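Local coordinates for protein 6-phospho-alpha-glucosidase (Merdibacter massiliensis, PDB 6VC6) that probably hydrolyses the glycosidic bond of 6-phospho-alpha-glucosides as a family 4 glycosidase, with NAD and manganese bound in its active site, at residues E391-L394 with V395-Y398; E154-R157 with R158-D162; P377-Y380 with L381-V385; N350-D353 with D354-V357. One frame throughout, in Å; residues are numbered along the deposited sequence.

Contact 1 of 4, residues E391-L394 with V395-Y398; sequences EKLL and VDAY
Lys392 O is met from two directions: Asp396 N reaches it at 3.1 Å in the regular i to i+4 pattern, from above the carbonyl plane, 35° out of it, and Arg158 NH2 of helix 149-159 adds a weak bond. One backbone oxygen thus joins a turn of its own helix to a neighbouring one. The rest of the turn follows the same ladder: Val395 N bonds to Glu391 O at 3.3 Å with an almost straight N-H...O angle of 168°, Ala397 N bonds to Leu393 O, and Tyr398 N bonds to Leu394 O. The side chains lie over this frame. Val395 lays its two methyl groups on successive carbonyls, CG1 at 3.6 Å from Glu391 O and CG2 at 3.6 Å from Lys392 O, and the same side chain packs on Glu154 and Arg158. With an alanine here both methyls go, which would probably open a gap between this turn and Glu154 and Arg158. Asp396 folds back along the turn, its CG 3.2 Å from Lys392 O, while its carboxylate faces Arg158, at a modelled distance too short to be taken literally, and Lys405, which forms a salt bridge with OD2. On another side the buried Leu394 side chain packs on Met116 and Leu120 of helix 113-136; Leu393 and Ala397 meet helix 403-412. The arrangement is that of a mid-helix turn of helix 378-400, its backbone ladder wrapped by side chains that join three other helices.

Contact 2 of 4, residues E154-R157 with R158-D162; sequences EALR and REFPD
Glu154 OE2 takes bonds from two successive arginines and is the tight centre of this turn. Arg158 comes side-on, presenting NE at 3.0 Å and NH2 at 3.2 Å to that single oxygen on its anti side, with the carboxylate and guanidinium planes 86° apart. Arg157 NH2 meets the same OE2 on the syn side at 2.9 Å and nearly straight (173°), while Arg157 NE reaches Glu154 OE1. The Glu154 chain, bent at chi2 (68°), brings OE2 to where both arginines can reach it. Their like charges stand close, Arg157 NH2 lying 3.6 Å from Arg158 NE, and the shared carboxylate probably offsets the cost; the other NH of Arg158 faces Asp396 of helix 378-400. A second packed patch is apolar: Leu156 CD2 lies in the plane of the Phe160 ring, at its edge, 3.8 Å from CE2, with the two side chains side by side and Ile127 and Ile130 of helix 113-136 beside them. Toward solvent the contact thins. Phe160 N still bonds to Leu156 O at 3.0 Å, but Phe160 is the first residue to leave helical angles, and exposed Pro161 adds merely a CA-H...O contact to Arg157 O. This is the C-terminal end of helix 149-159, the crossover helix of the beta-alpha-beta unit between strands 141-144 and 166-169, consistent with the Rossmann-like NAD-binding domain of family 4 glycosidases.

Contact 3 of 4, residues P377-Y380 with L381-V385; sequences PQFY and LGLLV
Pro377 holds the N-cap position of helix 378-400, and its carbonyl oxygen opens the ladder by accepting from Leu381 N at 3.0 Å. Among the backbone bonds of this first turn, Gly382 N to Gln378 O and Leu384 N to Tyr380 O are equally firm, whereas Leu383 N to Phe379 O is long and weak at 3.4 Å. The aromatic contacts come next. Leu383 CD1 sits over one face of the Phe379 ring, displaced toward the rim, 4.1 Å from its centroid and 24° off the ring normal, a CH-pi contact one helical turn apart. Phe379 CG stands anti to its own amide nitrogen (chi1 173°), which carries the ring along the helix to this methyl. Within the same turn Phe379 CD2 lies above the centre of the Tyr380 ring; Tyr380 in turn meets Trp203 edge-to-face, and Leu268 packs against both Phe379 and Leu383. Van der Waals contacts complete the account. The Gln378 chain bends at chi2 (82°) and brings NE2 to 3.9 Å from Leu381 CD2, on the solvent-facing side. Leu381 CB also rests near Pro377 O. Buried Leu383 and Leu384 turn to strand 201-209, where both touch Tyr201 and Trp203, so the start of the helix is pressed on the antiparallel sheet. On that side Leu384 CG lies 3.4 Å from Tyr380 O.

Contact 4 of 4, residues N350-D353 with D354-V357; sequences NMQD and DAMV
A type I beta turn from Gln352 to Ala355 leads the chain into strand 356-364 of the large mixed sheet, and the side chains of Gln352 and Asp354 are joined by a hydrogen bond across the turn. Gln352 NE2 donates at 3.0 Å, with an N-H...O angle of 163°, to Asp354 OD1, which accepts on its syn lone pair. The amide and carboxylate planes are nearly coplanar, 26° apart, and the oxygen lies close to the amide plane. Asp354 takes the crowded position, CG between its backbone N and carbonyl carbon (chi1 59°), which swings the carboxylate back over the turn. Asp354 OD2 adds a long, weak ion pair with Arg157, while Asp354 O accepts from Lys392. An alanine at Asp354 would probably leave Gln352 NE2 without this acceptor, set the amide free to turn, and remove a negative charge near Lys392 and, more distantly, Arg157. Gln352 CG also rests 4.0 Å from Ala355 CB. The inner side belongs to buried Met351, Ala355 and Val357. Met351, present as selenomethionine, bends at chi3 toward the emerging strand while also packing on Leu381 and Val385. Its methyl CE approaches Ala355 CB at 4.2 Å and Val357 CG1 at 4.4 Å.

Overall arrangement
From the N terminus the order is contact 2, contact 4, contact 3 and contact 1. All are local, so none closes a long loop, nests in another or crosses it: contact 4 rounds a beta turn, and the others follow helical turns. Contact 2 belongs to the Rossmann-like part, the other three to the C-terminal family 4 domain, and contacts 3 and 1 share helix 378-400, their centres about 20 Å apart. Contact 2 touches contacts 1 and 4, joining the crossover helix 149-159 to helix 378-400 and to the entry of strand 356-364. Contacts 1 and 4 also meet, so 1, 2 and 4 touch pairwise. Contact 4 also touches contact 3 at the start of that long helix.

Contact 1 of 4, residues E391-L394 with V395-Y398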
ATOM      1  N   GLU A 391       2.248   1.647 -16.130  1.00 32.61           N
ATOM      2  CA  GLU A 391       2.507   2.566 -15.027  1.00 36.56           C
ATOM      3  C   GLU A 391       3.467   3.674 -15.441  1.00 36.59           C
ATOM      4  O   GLU A 391       3.263   4.842 -15.090  1.00 30.80           O
ATOM      5  CB  GLU A 391       3.057   1.801 -13.824  1.00 35.09           C
ATOM      6  CG  GLU A 391       2.146   0.695 -13.315  1.00 47.10           C
ATOM      7  CD  GLU A 391       2.796  -0.128 -12.220  1.00 58.99           C
ATOM      8  OE1 GLU A 391       4.013   0.038 -11.995  1.00 63.04           O
ATOM      9  OE2 GLU A 391       2.092  -0.943 -11.585  1.00 55.47           O
ATOM     10  N   LYS A 392       4.517   3.329 -16.188  1.00 34.69           N
ATOM     11  CA  LYS A 392       5.486   4.340 -16.601  1.00 37.01           C
ATOM     12  C   LYS A 392       4.896   5.300 -17.625  1.00 33.75           C
ATOM     13  O   LYS A 392       5.284   6.473 -17.668  1.00 32.96           O
ATOM     14  CB  LYS A 392       6.742   3.669 -17.154  1.00 31.73           C
ATOM     15  CG  LYS A 392       7.638   3.076 -16.078  1.00 33.35           C
ATOM     16  CD  LYS A 392       8.767   2.259 -16.680  1.00 36.13           C
ATOM     17  CE  LYS A 392       9.766   1.836 -15.613  1.00 37.41           C
ATOM     18  NZ  LYS A 392      10.442   3.008 -14.989  1.00 33.13           N
ATOM     19  N   LEU A 393       3.965   4.827 -18.456  1.00 33.27           N
ATOM     20  CA  LEU A 393       3.281   5.730 -19.376  1.00 34.59           C
ATOM     21  C   LEU A 393       2.341   6.673 -18.637  1.00 34.09           C
ATOM     22  O   LEU A 393       2.111   7.799 -19.092  1.00 34.42           O
ATOM     23  CB  LEU A 393       2.512   4.929 -20.427  1.00 34.01           C
ATOM     24  CG  LEU A 393       3.346   4.229 -21.503  1.00 34.12           C
ATOM     25  CD1 LEU A 393       2.535   3.137 -22.182  1.00 34.40           C
ATOM     26  CD2 LEU A 393       3.866   5.231 -22.522  1.00 34.77           C
ATOM     27  N   LEU A 394       1.795   6.237 -17.499  1.00 34.45           N
ATOM     28  CA  LEU A 394       0.874   7.086 -16.750  1.00 35.12           C
ATOM     29  C   LEU A 394       1.599   8.277 -16.133  1.00 38.46           C
ATOM     30  O   LEU A 394       1.166   9.426 -16.286  1.00 32.52           O
ATOM     31  CB  LEU A 394       0.165   6.272 -15.668  1.00 34.44           C
ATOM     32  CG  LEU A 394      -0.888   7.048 -14.878  1.00 36.79           C
ATOM     33  CD1 LEU A 394      -2.094   7.363 -15.753  1.00 37.13           C
ATOM     34  CD2 LEU A 394      -1.305   6.284 -13.633  1.00 35.95           C
ATOM     35  N   VAL A 395       2.704   8.026 -15.427  1.00 32.69           N
ATOM     36  CA  VAL A 395       3.468   9.130 -14.864  1.00 42.13           C
ATOM     37  C   VAL A 395       4.185   9.915 -15.955  1.00 37.11           C
ATOM     38  O   VAL A 395       4.615  11.049 -15.716  1.00 37.88           O
ATOM     39  CB  VAL A 395       4.461   8.626 -13.799  1.00 44.01           C
ATOM     40  CG1 VAL A 395       3.780   7.630 -12.871  1.00 39.38           C
ATOM     41  CG2 VAL A 395       5.671   8.006 -14.455  1.00 56.39           C
ATOM     42  N   ASP A 396       4.330   9.336 -17.151  1.00 38.84           N
ATOM     43  CA  ASP A 396       4.736  10.128 -18.307  1.00 40.00           C
ATOM     44  C   ASP A 396       3.712  11.216 -18.599  1.00 39.75           C
ATOM     45  O   ASP A 396       4.074  12.366 -18.876  1.00 40.13           O
ATOM     46  CB  ASP A 396       4.914   9.228 -19.530  1.00 43.30           C
ATOM     47  CG  ASP A 396       6.323   8.689 -19.663  1.00 51.77           C
ATOM     48  OD1 ASP A 396       7.164   8.990 -18.792  1.00 51.26           O
ATOM     49  OD2 ASP A 396       6.588   7.963 -20.644  1.00 49.04           O
ATOM     50  N   ALA A 397       2.424  10.867 -18.540  1.00 32.20           N
ATOM     51  CA  ALA A 397       1.371  11.854 -18.753  1.00 38.56           C
ATOM     52  C   ALA A 397       1.372  12.917 -17.665  1.00 34.61           C
ATOM     53  O   ALA A 397       1.029  14.074 -17.930  1.00 37.14           O
ATOM     54  CB  ALA A 397       0.009  11.162 -18.816  1.00 31.58           C
ATOM     55  N   TYR A 398       1.748  12.546 -16.440  1.00 31.85           N
ATOM     56  CA  TYR A 398       1.825  13.527 -15.362  1.00 38.05           C
ATOM     57  C   TYR A 398       2.924  14.548 -15.629  1.00 41.17           C
ATOM     58  O   TYR A 398       2.719  15.756 -15.460  1.00 38.22           O
ATOM     59  CB  TYR A 398       2.061  12.822 -14.025  1.00 35.63           C
ATOM     60  CG  TYR A 398       2.576  13.743 -12.942  1.00 36.22           C
ATOM     61  CD1 TYR A 398       1.717  14.598 -12.266  1.00 41.25           C
ATOM     62  CD2 TYR A 398       3.923  13.762 -12.599  1.00 38.28           C
ATOM     63  CE1 TYR A 398       2.181  15.446 -11.278  1.00 39.82           C
ATOM     64  CE2 TYR A 398       4.397  14.606 -11.613  1.00 37.35           C
ATOM     65  CZ  TYR A 398       3.521  15.444 -10.955  1.00 41.22           C
ATOM     66  OH  TYR A 398       3.987  16.286  -9.971  1.00 47.32           O
TER

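Contact 2 of 4, residues E154-R157 with R158-D162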
ATOM      1  N   GLU A 154       7.179   5.042  -8.776  1.00 33.63           N
ATOM      2  CA  GLU A 154       7.734   5.408 -10.075  1.00 33.78           C
ATOM      3  C   GLU A 154       7.835   6.921 -10.227  1.00 35.31           C
ATOM      4  O   GLU A 154       8.835   7.434 -10.742  1.00 32.09           O
ATOM      5  CB  GLU A 154       6.885   4.804 -11.194  1.00 33.40           C
ATOM      6  CG  GLU A 154       7.158   5.379 -12.577  1.00 32.59           C
ATOM      7  CD  GLU A 154       8.533   5.018 -13.112  1.00 40.07           C
ATOM      8  OE1 GLU A 154       9.165   4.086 -12.573  1.00 36.07           O
ATOM      9  OE2 GLU A 154       8.981   5.670 -14.079  1.00 38.42           O
ATOM     10  N   ALA A 155       6.813   7.653  -9.776  1.00 34.26           N
ATOM     11  CA  ALA A 155       6.857   9.110  -9.863  1.00 35.53           C
ATOM     12  C   ALA A 155       7.907   9.690  -8.921  1.00 35.09           C
ATOM     13  O   ALA A 155       8.589  10.661  -9.269  1.00 35.55           O
ATOM     14  CB  ALA A 155       5.480   9.697  -9.560  1.00 34.08           C
ATOM     15  N   LEU A 156       8.050   9.110  -7.727  1.00 34.99           N
ATOM     16  CA  LEU A 156       9.051   9.600  -6.786  1.00 35.38           C
ATOM     17  C   LEU A 156      10.465   9.256  -7.238  1.00 37.87           C
ATOM     18  O   LEU A 156      11.416   9.959  -6.880  1.00 38.18           O
ATOM     19  CB  LEU A 156       8.784   9.035  -5.391  1.00 29.29           C
ATOM     20  CG  LEU A 156       7.493   9.507  -4.719  1.00 40.05           C
ATOM     21  CD1 LEU A 156       7.416   9.016  -3.281  1.00 37.59           C
ATOM     22  CD2 LEU A 156       7.372  11.025  -4.779  1.00 34.22           C
ATOM     23  N   ARG A 157      10.620   8.182  -8.016  1.00 35.03           N
ATOM     24  CA  ARG A 157      11.929   7.857  -8.576  1.00 35.31           C
ATOM     25  C   ARG A 157      12.414   8.960  -9.508  1.00 39.94           C
ATOM     26  O   ARG A 157      13.604   9.297  -9.519  1.00 33.86           O
ATOM     27  CB  ARG A 157      11.862   6.519  -9.314  1.00 36.16           C
ATOM     28  CG  ARG A 157      13.145   6.139 -10.038  1.00 37.33           C
ATOM     29  CD  ARG A 157      12.932   4.947 -10.960  1.00 36.51           C
ATOM     30  NE  ARG A 157      12.152   5.292 -12.146  1.00 35.03           N
ATOM     31  CZ  ARG A 157      12.656   5.879 -13.227  1.00 39.59           C
ATOM     32  NH1 ARG A 157      13.944   6.193 -13.276  1.00 38.44           N
ATOM     33  NH2 ARG A 157      11.874   6.155 -14.262  1.00 31.87           N
ATOM     34  N   ARG A 158      11.503   9.541 -10.292  1.00 34.19           N
ATOM     35  CA  ARG A 158      11.882  10.602 -11.216  1.00 33.52           C
ATOM     36  C   ARG A 158      12.046  11.940 -10.506  1.00 36.34           C
ATOM     37  O   ARG A 158      12.976  12.696 -10.808  1.00 41.23           O
ATOM     38  CB  ARG A 158      10.842  10.725 -12.330  1.00 37.37           C
ATOM     39  CG  ARG A 158      10.593   9.446 -13.112  1.00 39.07           C
ATOM     40  CD  ARG A 158       9.841   9.747 -14.398  1.00 36.16           C
ATOM     41  NE  ARG A 158       9.277   8.547 -15.008  1.00 50.19           N
ATOM     42  CZ  ARG A 158       8.562   8.551 -16.129  1.00 50.87           C
ATOM     43  NH1 ARG A 158       8.321   9.693 -16.759  1.00 37.89           N
ATOM     44  NH2 ARG A 158       8.082   7.413 -16.618  1.00 40.02           N
ATOM     45  N   GLU A 159      11.155  12.249  -9.562  1.00 35.58           N
ATOM     46  CA  GLU A 159      11.181  13.562  -8.923  1.00 36.22           C
ATOM     47  C   GLU A 159      12.359  13.695  -7.966  1.00 39.52           C
ATOM     48  O   GLU A 159      12.961  14.770  -7.861  1.00 39.44           O
ATOM     49  CB  GLU A 159       9.866  13.817  -8.191  1.00 37.68           C
ATOM     50  CG  GLU A 159       9.745  15.215  -7.604  1.00 40.20           C
ATOM     51  CD  GLU A 159       9.535  16.279  -8.663  1.00 43.12           C
ATOM     52  OE1 GLU A 159       8.868  15.987  -9.677  1.00 43.22           O
ATOM     53  OE2 GLU A 159      10.035  17.408  -8.479  1.00 51.19           O
ATOM     54  N   PHE A 160      12.703  12.621  -7.259  1.00 34.29           N
ATOM     55  CA  PHE A 160      13.775  12.633  -6.263  1.00 38.84           C
ATOM     56  C   PHE A 160      14.768  11.523  -6.579  1.00 38.35           C
ATOM     57  O   PHE A 160      14.835  10.508  -5.875  1.00 40.32           O
ATOM     58  CB  PHE A 160      13.205  12.485  -4.853  1.00 35.65           C
ATOM     59  CG  PHE A 160      12.103  13.457  -4.542  1.00 42.03           C
ATOM     60  CD1 PHE A 160      12.394  14.755  -4.155  1.00 41.02           C
ATOM     61  CD2 PHE A 160      10.774  13.076  -4.642  1.00 36.67           C
ATOM     62  CE1 PHE A 160      11.383  15.653  -3.871  1.00 39.48           C
ATOM     63  CE2 PHE A 160       9.758  13.969  -4.358  1.00 42.82           C
ATOM     64  CZ  PHE A 160      10.063  15.261  -3.974  1.00 39.17           C
ATOM     65  N   PRO A 161      15.568  11.690  -7.636  1.00 39.89           N
ATOM     66  CA  PRO A 161      16.492  10.611  -8.021  1.00 41.36           C
ATOM     67  C   PRO A 161      17.648  10.431  -7.054  1.00 42.73           C
ATOM     68  O   PRO A 161      18.200   9.327  -6.970  1.00 45.56           O
ATOM     69  CB  PRO A 161      16.978  11.050  -9.408  1.00 43.62           C
ATOM     70  CG  PRO A 161      16.881  12.537  -9.376  1.00 42.09           C
ATOM     71  CD  PRO A 161      15.680  12.860  -8.525  1.00 41.33           C
ATOM     72  N   ASP A 162      18.031  11.474  -6.320  1.00 43.46           N
ATOM     73  CA  ASP A 162      19.155  11.406  -5.396  1.00 48.83           C
ATOM     74  C   ASP A 162      18.726  11.266  -3.941  1.00 48.73           C
ATOM     75  O   ASP A 162      19.588  11.192  -3.061  1.00 52.03           O
ATOM     76  CB  ASP A 162      20.043  12.645  -5.556  1.00 46.57           C
ATOM     77  CG  ASP A 162      20.482  12.864  -6.991  1.00 50.29           C
ATOM     78  OD1 ASP A 162      20.234  13.964  -7.529  1.00 57.29           O
ATOM     79  OD2 ASP A 162      21.072  11.936  -7.583  1.00 55.74           O
TER

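Contact 3 of 4, residues P377-Y380 with L381-V385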
ATOM      1  N   PRO A 377      10.517 -16.355 -15.296  1.00 31.63           N
ATOM      2  CA  PRO A 377      10.008 -17.096 -16.456  1.00 34.92           C
ATOM      3  C   PRO A 377       9.259 -16.198 -17.432  1.00 32.54           C
ATOM      4  O   PRO A 377       8.837 -15.085 -17.109  1.00 33.25           O
ATOM      5  CB  PRO A 377       9.074 -18.139 -15.829  1.00 37.03           C
ATOM      6  CG  PRO A 377       9.593 -18.313 -14.440  1.00 34.27           C
ATOM      7  CD  PRO A 377      10.080 -16.955 -14.024  1.00 35.72           C
ATOM      8  N   GLN A 378       9.092 -16.717 -18.653  1.00 30.83           N
ATOM      9  CA  GLN A 378       8.549 -15.914 -19.746  1.00 34.71           C
ATOM     10  C   GLN A 378       7.108 -15.493 -19.479  1.00 36.47           C
ATOM     11  O   GLN A 378       6.713 -14.368 -19.809  1.00 35.40           O
ATOM     12  CB  GLN A 378       8.643 -16.695 -21.056  1.00 34.21           C
ATOM     13  CG  GLN A 378       8.384 -15.863 -22.300  1.00 34.99           C
ATOM     14  CD  GLN A 378       9.605 -15.082 -22.744  1.00 40.22           C
ATOM     15  OE1 GLN A 378      10.708 -15.623 -22.819  1.00 43.52           O
ATOM     16  NE2 GLN A 378       9.412 -13.802 -23.042  1.00 36.05           N
ATOM     17  N   PHE A 379       6.306 -16.385 -18.892  1.00 35.42           N
ATOM     18  CA  PHE A 379       4.902 -16.070 -18.640  1.00 39.17           C
ATOM     19  C   PHE A 379       4.761 -14.865 -17.718  1.00 36.57           C
ATOM     20  O   PHE A 379       3.928 -13.983 -17.958  1.00 35.04           O
ATOM     21  CB  PHE A 379       4.196 -17.289 -18.045  1.00 38.36           C
ATOM     22  CG  PHE A 379       2.785 -17.023 -17.606  1.00 37.81           C
ATOM     23  CD1 PHE A 379       1.809 -16.679 -18.528  1.00 37.19           C
ATOM     24  CD2 PHE A 379       2.430 -17.124 -16.270  1.00 36.24           C
ATOM     25  CE1 PHE A 379       0.509 -16.435 -18.126  1.00 39.94           C
ATOM     26  CE2 PHE A 379       1.132 -16.883 -15.862  1.00 40.69           C
ATOM     27  CZ  PHE A 379       0.169 -16.538 -16.790  1.00 35.13           C
ATOM     28  N   TYR A 380       5.575 -14.806 -16.665  1.00 34.74           N
ATOM     29  CA  TYR A 380       5.505 -13.695 -15.726  1.00 34.92           C
ATOM     30  C   TYR A 380       6.204 -12.453 -16.259  1.00 33.39           C
ATOM     31  O   TYR A 380       5.838 -11.333 -15.885  1.00 33.64           O
ATOM     32  CB  TYR A 380       6.104 -14.114 -14.382  1.00 31.01           C
ATOM     33  CG  TYR A 380       5.546 -15.425 -13.874  1.00 37.84           C
ATOM     34  CD1 TYR A 380       4.421 -15.454 -13.061  1.00 35.90           C
ATOM     35  CD2 TYR A 380       6.136 -16.635 -14.219  1.00 37.80           C
ATOM     36  CE1 TYR A 380       3.903 -16.649 -12.599  1.00 37.74           C
ATOM     37  CE2 TYR A 380       5.623 -17.836 -13.766  1.00 38.37           C
ATOM     38  CZ  TYR A 380       4.507 -17.837 -12.954  1.00 37.87           C
ATOM     39  OH  TYR A 380       3.995 -19.029 -12.498  1.00 44.44           O
ATOM     40  N   LEU A 381       7.203 -12.625 -17.128  1.00 34.77           N
ATOM     41  CA  LEU A 381       7.834 -11.472 -17.759  1.00 36.10           C
ATOM     42  C   LEU A 381       6.838 -10.711 -18.624  1.00 32.98           C
ATOM     43  O   LEU A 381       6.808  -9.476 -18.611  1.00 32.67           O
ATOM     44  CB  LEU A 381       9.036 -11.917 -18.593  1.00 28.20           C
ATOM     45  CG  LEU A 381       9.811 -10.798 -19.291  1.00 34.66           C
ATOM     46  CD1 LEU A 381      10.601  -9.988 -18.278  1.00 35.31           C
ATOM     47  CD2 LEU A 381      10.727 -11.358 -20.368  1.00 28.33           C
ATOM     48  N   GLY A 382       6.007 -11.434 -19.379  1.00 32.45           N
ATOM     49  CA  GLY A 382       5.017 -10.770 -20.209  1.00 33.96           C
ATOM     50  C   GLY A 382       3.989 -10.007 -19.396  1.00 36.24           C
ATOM     51  O   GLY A 382       3.574  -8.909 -19.776  1.00 38.50           O
ATOM     52  N   LEU A 383       3.572 -10.573 -18.262  1.00 32.57           N
ATOM     53  CA  LEU A 383       2.582  -9.907 -17.422  1.00 35.13           C
ATOM     54  C   LEU A 383       3.154  -8.644 -16.788  1.00 33.20           C
ATOM     55  O   LEU A 383       2.511  -7.588 -16.792  1.00 33.07           O
ATOM     56  CB  LEU A 383       2.079 -10.866 -16.342  1.00 34.16           C
ATOM     57  CG  LEU A 383       1.163 -12.008 -16.785  1.00 38.63           C
ATOM     58  CD1 LEU A 383       0.989 -13.020 -15.662  1.00 34.04           C
ATOM     59  CD2 LEU A 383      -0.185 -11.473 -17.241  1.00 33.90           C
ATOM     60  N   LEU A 384       4.368  -8.732 -16.240  1.00 28.23           N
ATOM     61  CA  LEU A 384       4.915  -7.615 -15.476  1.00 33.34           C
ATOM     62  C   LEU A 384       5.393  -6.489 -16.385  1.00 33.53           C
ATOM     63  O   LEU A 384       5.243  -5.310 -16.048  1.00 36.49           O
ATOM     64  CB  LEU A 384       6.051  -8.103 -14.577  1.00 34.58           C
ATOM     65  CG  LEU A 384       5.633  -9.042 -13.444  1.00 37.47           C
ATOM     66  CD1 LEU A 384       6.781  -9.250 -12.471  1.00 36.80           C
ATOM     67  CD2 LEU A 384       4.403  -8.508 -12.724  1.00 36.79           C
ATOM     68  N   VAL A 385       5.977  -6.829 -17.537  1.00 29.44           N
ATOM     69  CA  VAL A 385       6.433  -5.791 -18.459  1.00 31.21           C
ATOM     70  C   VAL A 385       5.246  -5.013 -19.015  1.00 31.72           C
ATOM     71  O   VAL A 385       5.326  -3.796 -19.221  1.00 32.28           O
ATOM     72  CB  VAL A 385       7.293  -6.409 -19.577  1.00 34.75           C
ATOM     73  CG1 VAL A 385       7.551  -5.397 -20.683  1.00 30.07           C
ATOM     74  CG2 VAL A 385       8.612  -6.910 -19.006  1.00 35.99           C
TER

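Contact 4 of 4, residues N350-D353 with D354-V357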
ATOM      1  N   ASN A 350      15.948  -9.815 -16.312  1.00 36.50           N
ATOM      2  CA  ASN A 350      15.420  -9.604 -17.653  1.00 36.60           C
ATOM      3  C   ASN A 350      14.351  -8.515 -17.705  1.00 37.16           C
ATOM      4  O   ASN A 350      13.533  -8.503 -18.631  1.00 36.96           O
ATOM      5  CB  ASN A 350      14.878 -10.914 -18.228  1.00 36.25           C
ATOM      6  CG  ASN A 350      13.960 -11.641 -17.268  1.00 37.69           C
ATOM      7  OD1 ASN A 350      13.848 -11.276 -16.098  1.00 36.40           O
ATOM      8  ND2 ASN A 350      13.300 -12.684 -17.760  1.00 36.22           N
HETATM    9  N   MSE A 351      14.343  -7.605 -16.737  1.00 35.57           N
HETATM   10  CA  MSE A 351      13.493  -6.421 -16.807  1.00 38.12           C
HETATM   11  C   MSE A 351      14.368  -5.171 -16.768  1.00 34.90           C
HETATM   12  O   MSE A 351      15.530  -5.237 -16.365  1.00 33.38           O
HETATM   13  CB  MSE A 351      12.469  -6.409 -15.669  1.00 36.86           C
HETATM   14  CG  MSE A 351      11.216  -7.222 -15.970  1.00 45.14           C
HETATM   15 SE   MSE A 351       9.918  -7.259 -14.511  1.00 60.19          SE
HETATM   16  CE  MSE A 351       9.413  -5.376 -14.501  1.00 50.55           C
ATOM     17  N   GLN A 352      13.811  -4.037 -17.192  1.00 33.87           N
ATOM     18  CA  GLN A 352      14.602  -2.823 -17.338  1.00 37.22           C
ATOM     19  C   GLN A 352      15.121  -2.340 -15.985  1.00 35.62           C
ATOM     20  O   GLN A 352      14.568  -2.650 -14.925  1.00 31.24           O
ATOM     21  CB  GLN A 352      13.781  -1.723 -18.011  1.00 32.87           C
ATOM     22  CG  GLN A 352      12.470  -1.401 -17.318  1.00 34.96           C
ATOM     23  CD  GLN A 352      11.468  -0.748 -18.251  1.00 39.94           C
ATOM     24  OE1 GLN A 352      10.656  -1.425 -18.880  1.00 37.41           O
ATOM     25  NE2 GLN A 352      11.526   0.575 -18.347  1.00 33.47           N
ATOM     26  N   ASP A 353      16.205  -1.561 -16.039  1.00 37.96           N
ATOM     27  CA  ASP A 353      16.888  -1.137 -14.821  1.00 39.98           C
ATOM     28  C   ASP A 353      16.011  -0.228 -13.968  1.00 39.11           C
ATOM     29  O   ASP A 353      15.988  -0.353 -12.738  1.00 35.14           O
ATOM     30  CB  ASP A 353      18.195  -0.423 -15.172  1.00 36.97           C
ATOM     31  CG  ASP A 353      19.285  -1.379 -15.618  1.00 45.91           C
ATOM     32  OD1 ASP A 353      20.312  -0.901 -16.144  1.00 43.92           O
ATOM     33  OD2 ASP A 353      19.118  -2.603 -15.443  1.00 42.45           O
ATOM     34  N   ASP A 354      15.283   0.695 -14.599  1.00 34.58           N
ATOM     35  CA  ASP A 354      14.571   1.744 -13.881  1.00 37.89           C
ATOM     36  C   ASP A 354      13.152   1.344 -13.481  1.00 38.50           C
ATOM     37  O   ASP A 354      12.303   2.222 -13.293  1.00 34.72           O
ATOM     38  CB  ASP A 354      14.541   3.029 -14.716  1.00 39.55           C
ATOM     39  CG  ASP A 354      13.864   2.843 -16.063  1.00 41.90           C
ATOM     40  OD1 ASP A 354      13.386   1.727 -16.356  1.00 40.12           O
ATOM     41  OD2 ASP A 354      13.811   3.824 -16.836  1.00 44.04           O
ATOM     42  N   ALA A 355      12.878   0.052 -13.344  1.00 36.58           N
ATOM     43  CA  ALA A 355      11.574  -0.407 -12.891  1.00 37.42           C
ATOM     44  C   ALA A 355      11.546  -0.486 -11.370  1.00 39.15           C
ATOM     45  O   ALA A 355      12.488  -0.979 -10.744  1.00 35.06           O
ATOM     46  CB  ALA A 355      11.238  -1.774 -13.489  1.00 33.76           C
HETATM   47  N   MSE A 356      10.467   0.018 -10.781  1.00 35.37           N
HETATM   48  CA  MSE A 356      10.253  -0.132  -9.347  1.00 35.69           C
HETATM   49  C   MSE A 356       9.580  -1.475  -9.088  1.00 35.06           C
HETATM   50  O   MSE A 356       8.435  -1.692  -9.485  1.00 41.15           O
HETATM   51  CB  MSE A 356       9.408   1.018  -8.793  1.00 34.12           C
HETATM   52  CG  MSE A 356      10.013   2.403  -8.998  1.00 37.08           C
HETATM   53 SE   MSE A 356      11.833   2.588  -8.298  1.00 46.22          SE
HETATM   54  CE  MSE A 356      11.445   2.564  -6.390  1.00 32.98           C
ATOM     55  N   VAL A 357      10.301  -2.381  -8.431  1.00 32.97           N
ATOM     56  CA  VAL A 357       9.848  -3.749  -8.228  1.00 37.01           C
ATOM     57  C   VAL A 357       9.748  -4.029  -6.732  1.00 38.87           C
ATOM     58  O   VAL A 357      10.204  -3.250  -5.896  1.00 38.85           O
ATOM     59  CB  VAL A 357      10.771  -4.773  -8.916  1.00 37.22           C
ATOM     60  CG1 VAL A 357      10.747  -4.576 -10.424  1.00 32.27           C
ATOM     61  CG2 VAL A 357      12.188  -4.651  -8.381  1.00 37.88           C
TER